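Local coordinates for C-1-tetrahydrofolate synthase, cytoplasmic, putative (Trypanosoma brucei, PDB 4CJX), which probably interconverts one-carbon forms of tetrahydrofolate, as an NADP-dependent methylenetetrahydrofolate dehydrogenase and methenyltetrahydrofolate cyclohydrolase, at residues B[22-27]-B[282-287]; B[59-64]-B[88-93]. All coordinates share one frame; numbering follows the deposited sequence.

Contact 1: residues B[22-27]-B[282-287]; sequences MPEAVV and ARKRAA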
loop_
_atom_site.group_PDB
_atom_site.type_symbol
_atom_site.label_atom_id
_atom_site.label_comp_id
_atom_site.label_asym_id
_atom_site.label_seq_id
_atom_site.Cartn_x
_atom_site.Cartn_y
_atom_site.Cartn_z
ATOM N N MET B 22 -24.549 10.807 -32.452
ATOM C CA MET B 22 -24.062 11.508 -31.228
ATOM C C MET B 22 -22.707 10.931 -30.803
ATOM O O MET B 22 -22.438 9.744 -31.023
ATOM C CB MET B 22 -25.085 11.384 -30.079
ATOM C CG MET B 22 -24.665 12.054 -28.769
ATOM S SD MET B 22 -25.467 11.434 -27.266
ATOM C CE MET B 22 -24.099 11.308 -26.107
ATOM N N PRO B 23 -21.843 11.780 -30.208
ATOM C CA PRO B 23 -20.607 11.266 -29.621
ATOM C C PRO B 23 -20.850 10.234 -28.521
ATOM O O PRO B 23 -21.838 10.308 -27.776
ATOM C CB PRO B 23 -19.932 12.527 -29.045
ATOM C CG PRO B 23 -21.013 13.540 -28.936
ATOM C CD PRO B 23 -21.901 13.251 -30.112
ATOM N N GLU B 24 -19.945 9.268 -28.458
ATOM C CA GLU B 24 -19.962 8.226 -27.456
ATOM C C GLU B 24 -18.543 7.861 -27.164
ATOM O O GLU B 24 -17.648 8.204 -27.943
ATOM C CB GLU B 24 -20.631 6.979 -28.000
ATOM C CG GLU B 24 -22.070 7.155 -28.410
ATOM C CD GLU B 24 -22.810 5.842 -28.410
ATOM O OE1 GLU B 24 -22.170 4.760 -28.288
ATOM O OE2 GLU B 24 -24.043 5.896 -28.522
ATOM N N ALA B 25 -18.361 7.107 -26.081
ATOM C CA ALA B 25 -17.052 6.676 -25.647
ATOM C C ALA B 25 -16.351 5.850 -26.697
ATOM O O ALA B 25 -16.963 5.054 -27.413
ATOM C CB ALA B 25 -17.147 5.873 -24.359
ATOM N N VAL B 26 -15.034 6.012 -26.742
ATOM C CA VAL B 26 -14.193 5.071 -27.443
ATOM C C VAL B 26 -14.176 3.776 -26.622
ATOM O O VAL B 26 -13.844 3.796 -25.423
ATOM C CB VAL B 26 -12.767 5.630 -27.589
ATOM C CG1 VAL B 26 -11.778 4.540 -27.996
ATOM C CG2 VAL B 26 -12.760 6.803 -28.551
ATOM N N VAL B 27 -14.506 2.654 -27.261
ATOM C CA VAL B 27 -14.437 1.372 -26.605
ATOM C C VAL B 27 -13.029 0.808 -26.855
ATOM O O VAL B 27 -12.673 0.475 -27.972
ATOM C CB VAL B 27 -15.483 0.362 -27.118
ATOM C CG1 VAL B 27 -15.335 -0.975 -26.398
ATOM C CG2 VAL B 27 -16.896 0.900 -26.965
ATOM N N ALA B 282 -23.111 4.051 -19.570
ATOM C CA ALA B 282 -21.770 4.656 -19.366
ATOM C C ALA B 282 -21.101 5.068 -20.664
ATOM O O ALA B 282 -20.448 6.119 -20.695
ATOM C CB ALA B 282 -20.838 3.727 -18.600
ATOM N N ARG B 283 -21.278 4.263 -21.720
ATOM C CA ARG B 283 -20.672 4.558 -23.025
ATOM C C ARG B 283 -21.220 5.829 -23.666
ATOM O O ARG B 283 -20.585 6.380 -24.539
ATOM C CB ARG B 283 -20.806 3.366 -23.987
ATOM C CG ARG B 283 -22.199 3.222 -24.589
ATOM C CD ARG B 283 -22.345 2.025 -25.521
ATOM N NE ARG B 283 -21.348 1.993 -26.597
ATOM C CZ ARG B 283 -21.267 1.010 -27.496
ATOM N NH1 ARG B 283 -22.125 -0.002 -27.458
ATOM N NH2 ARG B 283 -20.334 1.038 -28.440
ATOM N N LYS B 284 -22.372 6.334 -23.239
ATOM C CA LYS B 284 -22.862 7.585 -23.818
ATOM C C LYS B 284 -22.253 8.805 -23.152
ATOM O O LYS B 284 -22.426 9.910 -23.637
ATOM C CB LYS B 284 -24.390 7.731 -23.693
ATOM C CG LYS B 284 -25.214 6.549 -24.151
ATOM C CD LYS B 284 -25.101 6.275 -25.632
ATOM C CE LYS B 284 -25.742 4.920 -25.935
ATOM N NZ LYS B 284 -25.915 4.585 -27.381
ATOM N N ARG B 285 -21.580 8.628 -22.025
ATOM C CA ARG B 285 -21.098 9.763 -21.247
ATOM C C ARG B 285 -19.561 9.835 -21.147
ATOM O O ARG B 285 -18.991 10.928 -21.121
ATOM C CB ARG B 285 -21.727 9.689 -19.856
ATOM C CG ARG B 285 -23.257 9.806 -19.899
ATOM C CD ARG B 285 -23.827 9.605 -18.516
ATOM N NE ARG B 285 -23.316 10.636 -17.626
ATOM C CZ ARG B 285 -23.988 11.728 -17.285
ATOM N NH1 ARG B 285 -25.229 11.903 -17.706
ATOM N NH2 ARG B 285 -23.422 12.643 -16.504
ATOM N N ALA B 286 -18.919 8.666 -21.057
ATOM C CA ALA B 286 -17.474 8.547 -20.974
ATOM C C ALA B 286 -16.780 8.935 -22.272
ATOM O O ALA B 286 -17.345 8.822 -23.356
ATOM C CB ALA B 286 -17.106 7.116 -20.636
ATOM N N ALA B 287 -15.537 9.385 -22.156
ATOM C CA ALA B 287 -14.705 9.537 -23.335
ATOM C C ALA B 287 -14.130 8.195 -23.753
ATOM O O ALA B 287 -13.979 7.924 -24.943
ATOM C CB ALA B 287 -13.601 10.570 -23.117
HETATM O O HOH W 1 -19.321 3.506 -27.256
#

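Contact 2: residues B[59-64]-B[88-93]; sequences LSTIIC and NFSVEL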
loop_
_atom_site.group_PDB
_atom_site.type_symbol
_atom_site.label_atom_id
_atom_site.label_comp_id
_atom_site.label_asym_id
_atom_site.label_seq_id
_atom_site.Cartn_x
_atom_site.Cartn_y
_atom_site.Cartn_z
ATOM N N LEU B 59 6.853 -20.617 -17.637
ATOM C CA LEU B 59 5.755 -20.179 -16.806
ATOM C C LEU B 59 5.132 -21.386 -16.130
ATOM O O LEU B 59 4.796 -22.386 -16.784
ATOM C CB LEU B 59 4.704 -19.485 -17.659
ATOM C CG LEU B 59 3.381 -19.251 -16.909
ATOM C CD1 LEU B 59 3.574 -18.262 -15.765
ATOM C CD2 LEU B 59 2.320 -18.781 -17.887
ATOM N N SER B 60 4.961 -21.282 -14.824
ATOM C CA SER B 60 4.224 -22.279 -14.103
ATOM C C SER B 60 2.882 -21.744 -13.623
ATOM O O SER B 60 2.847 -20.713 -12.976
ATOM C CB SER B 60 5.021 -22.756 -12.899
ATOM O OG SER B 60 4.264 -23.767 -12.255
ATOM N N THR B 61 1.792 -22.464 -13.905
ATOM C CA THR B 61 0.483 -22.171 -13.295
ATOM C C THR B 61 -0.076 -23.355 -12.498
ATOM O O THR B 61 -0.178 -24.467 -13.012
ATOM C CB THR B 61 -0.557 -21.805 -14.360
ATOM O OG1 THR B 61 -0.617 -22.858 -15.318
ATOM C CG2 THR B 61 -0.198 -20.496 -15.060
ATOM N N ILE B 62 -0.448 -23.086 -11.253
ATOM C CA ILE B 62 -1.036 -24.048 -10.353
ATOM C C ILE B 62 -2.496 -23.687 -10.148
ATOM O O ILE B 62 -2.815 -22.578 -9.755
ATOM C CB ILE B 62 -0.336 -24.017 -8.983
ATOM C CG1 ILE B 62 1.157 -24.371 -9.120
ATOM C CG2 ILE B 62 -1.029 -24.958 -8.010
ATOM C CD1 ILE B 62 1.954 -24.168 -7.845
ATOM N N ILE B 63 -3.383 -24.630 -10.425
ATOM C CA ILE B 63 -4.790 -24.472 -10.130
ATOM C C ILE B 63 -5.223 -25.549 -9.142
ATOM O O ILE B 63 -4.883 -26.723 -9.297
ATOM C CB ILE B 63 -5.637 -24.477 -11.422
ATOM C CG1 ILE B 63 -7.125 -24.271 -11.100
ATOM C CG2 ILE B 63 -5.465 -25.771 -12.202
ATOM C CD1 ILE B 63 -7.984 -24.043 -12.330
ATOM N N CYS B 64 -5.926 -25.126 -8.096
ATOM C CA CYS B 64 -6.516 -26.031 -7.124
ATOM C C CYS B 64 -8.032 -26.037 -7.346
ATOM O O CYS B 64 -8.652 -24.977 -7.433
ATOM C CB CYS B 64 -6.215 -25.570 -5.697
ATOM S SG CYS B 64 -4.467 -25.518 -5.235
ATOM N N ASN B 88 5.565 -24.150 -20.647
ATOM C CA ASN B 88 4.560 -24.218 -19.568
ATOM C C ASN B 88 4.870 -25.352 -18.592
ATOM O O ASN B 88 5.235 -26.454 -19.011
ATOM C CB ASN B 88 3.162 -24.458 -20.142
ATOM C CG ASN B 88 2.452 -23.174 -20.561
ATOM O OD1 ASN B 88 2.256 -22.258 -19.759
ATOM N ND2 ASN B 88 2.049 -23.116 -21.832
ATOM N N PHE B 89 4.714 -25.074 -17.302
ATOM C CA PHE B 89 4.700 -26.091 -16.251
ATOM C C PHE B 89 3.342 -25.969 -15.597
ATOM O O PHE B 89 3.091 -25.075 -14.794
ATOM C CB PHE B 89 5.783 -25.857 -15.206
ATOM C CG PHE B 89 7.167 -25.875 -15.751
ATOM C CD1 PHE B 89 7.684 -24.762 -16.396
ATOM C CD2 PHE B 89 7.974 -27.007 -15.605
ATOM C CE1 PHE B 89 8.981 -24.774 -16.896
ATOM C CE2 PHE B 89 9.265 -27.033 -16.115
ATOM C CZ PHE B 89 9.770 -25.908 -16.759
ATOM N N SER B 90 2.459 -26.877 -15.970
ATOM C CA SER B 90 1.076 -26.824 -15.589
ATOM C C SER B 90 0.868 -27.766 -14.449
ATOM O O SER B 90 1.280 -28.913 -14.533
ATOM C CB SER B 90 0.246 -27.274 -16.785
ATOM O OG SER B 90 0.479 -26.394 -17.873
ATOM N N VAL B 91 0.251 -27.301 -13.371
ATOM C CA VAL B 91 -0.050 -28.187 -12.249
ATOM C C VAL B 91 -1.532 -28.083 -11.951
ATOM O O VAL B 91 -2.085 -26.978 -11.987
ATOM C CB VAL B 91 0.758 -27.821 -10.986
ATOM C CG1 VAL B 91 0.399 -28.748 -9.824
ATOM C CG2 VAL B 91 2.261 -27.851 -11.258
ATOM N N GLU B 92 -2.162 -29.223 -11.667
ATOM C CA GLU B 92 -3.561 -29.290 -11.232
ATOM C C GLU B 92 -3.657 -30.096 -9.957
ATOM O O GLU B 92 -3.274 -31.276 -9.927
ATOM C CB GLU B 92 -4.446 -29.969 -12.274
ATOM C CG GLU B 92 -4.680 -29.152 -13.527
ATOM C CD GLU B 92 -3.569 -29.307 -14.545
ATOM O OE1 GLU B 92 -3.246 -30.448 -14.909
ATOM O OE2 GLU B 92 -3.018 -28.279 -14.987
ATOM N N LEU B 93 -4.196 -29.478 -8.912
ATOM C CA LEU B 93 -4.375 -30.135 -7.630
ATOM C C LEU B 93 -5.874 -30.184 -7.315
ATOM O O LEU B 93 -6.648 -29.380 -7.852
ATOM C CB LEU B 93 -3.598 -29.362 -6.552
ATOM C CG LEU B 93 -2.075 -29.265 -6.766
ATOM C CD1 LEU B 93 -1.470 -28.111 -5.972
ATOM C CD2 LEU B 93 -1.382 -30.581 -6.430
#

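Contact 1: residues B[22-27]-B[282-287]
Ala25 sits at the tight end of this contact, where only methyls stand between the backbones: its CB is 3.9 Å from Ala286 CB, and its CA comes within 3.4 Å of Ala287 O. Its N donates to Arg283 O over 2.8 Å in a nearly straight bond (178°) in the carbonyl plane. One residue on, Val26 N reaches Ala287 O, also over 2.8 Å, from above that carbonyl's plane. The other flank is polar and largely at the surface, where Glu24, Arg283 and Lys284 form a salt-bridge network. Lys284 folds at its second torsion (chi2 -65°) to lie alongside the Glu24 side chain, pointing the same way, and Glu24 OE2 takes Lys284 NZ on its syn side at 2.6 Å. Glu24 OE1 stands 3.3 Å from Arg283 NE, well out of the guanidinium plane, a pairing of charge alone. A water completes the link, accepting from Arg283 NE at the guanidinium edge and donating to Glu24 OE1 and Ala25 O. In the fold, 282-287 leads from helix 279-282 into strand 288-289, beside which strand 26-27 forms the sheet edge within the chain; Val26 forms a backbone hydrogen bond with Ile289, and Ala287 one with Ala252, next to strand 253-256.

Contact 2: residues B[59-64]-B[88-93]
Ile62, Val91, Leu93 and Cys64 form the apolar centre on one face of two neighbouring parallel strands. Ile62 lies alongside Val91, its CG1 3.9 Å from Val91 CB, and its other branch reaches diagonally to the next residue on that face, CG2 standing 3.8 Å from Leu93 CD1. With CG1 beside the backbone N (chi1 -61°), CG1 faces Val91, and CG2, anti to that N, faces Leu93. The same Leu93 methyl also meets Cys64 SG, and helix 99-110 packs over this face through Leu109 and Leu102. Beneath the side chains runs a parallel ladder, from Phe89 N to Leu59 O at 2.7 Å to Leu93 N on Ile63 O, a bond of 174° at the hydrogen. Phe89 O is gripped twice: Thr61 N, in a bond bent to 138°, and Ser60 OG, at 3.1 Å, approach from opposite faces of its carbonyl plane. The Phe89 ring turns its edge to Leu59 O, with CD1 3.8 Å away. On the reverse face, Ile63 CG2 touches Glu92 CG at 3.7 Å, and Leu59 CD2 lies beside Asn88 OD1. The polar ends there turn to helix 68-83, the crossover of this beta-alpha-beta unit: Arg78 forms a salt bridge with Glu92 and a hydrogen bond with Thr61 OG1, while its backbone O receives Asn88 ND2. The chemistry thus implies a division of labour, in which backbone bonds fix the register, aliphatic groups bind one face to helix 99-110, and Arg78 ties both strands to the crossover helix, where Glu92 probably balances its charge.

Contacts 1 and 2 illustrate how one chain ties together segments near and far in the sequence. Contact 1 joins the N-terminal residues to a segment 255 residues later, in the NAD(P)-binding part of the protein, whereas contact 2 joins successive strands in the catalytic part and is nested inside the loop that contact 1 closes. They lie on opposite sides of the chain's centre, with centres 40 Å apart and nearest atoms about 26 Å apart. The bound inhibitor is nearer to contact 2: the Thr61 side chain is about 8 Å from it, against about 11 Å for that of Val27 in contact 1. The Thr61 side chain is also about 12 Å from that of Ile195, an NADP-binding residue.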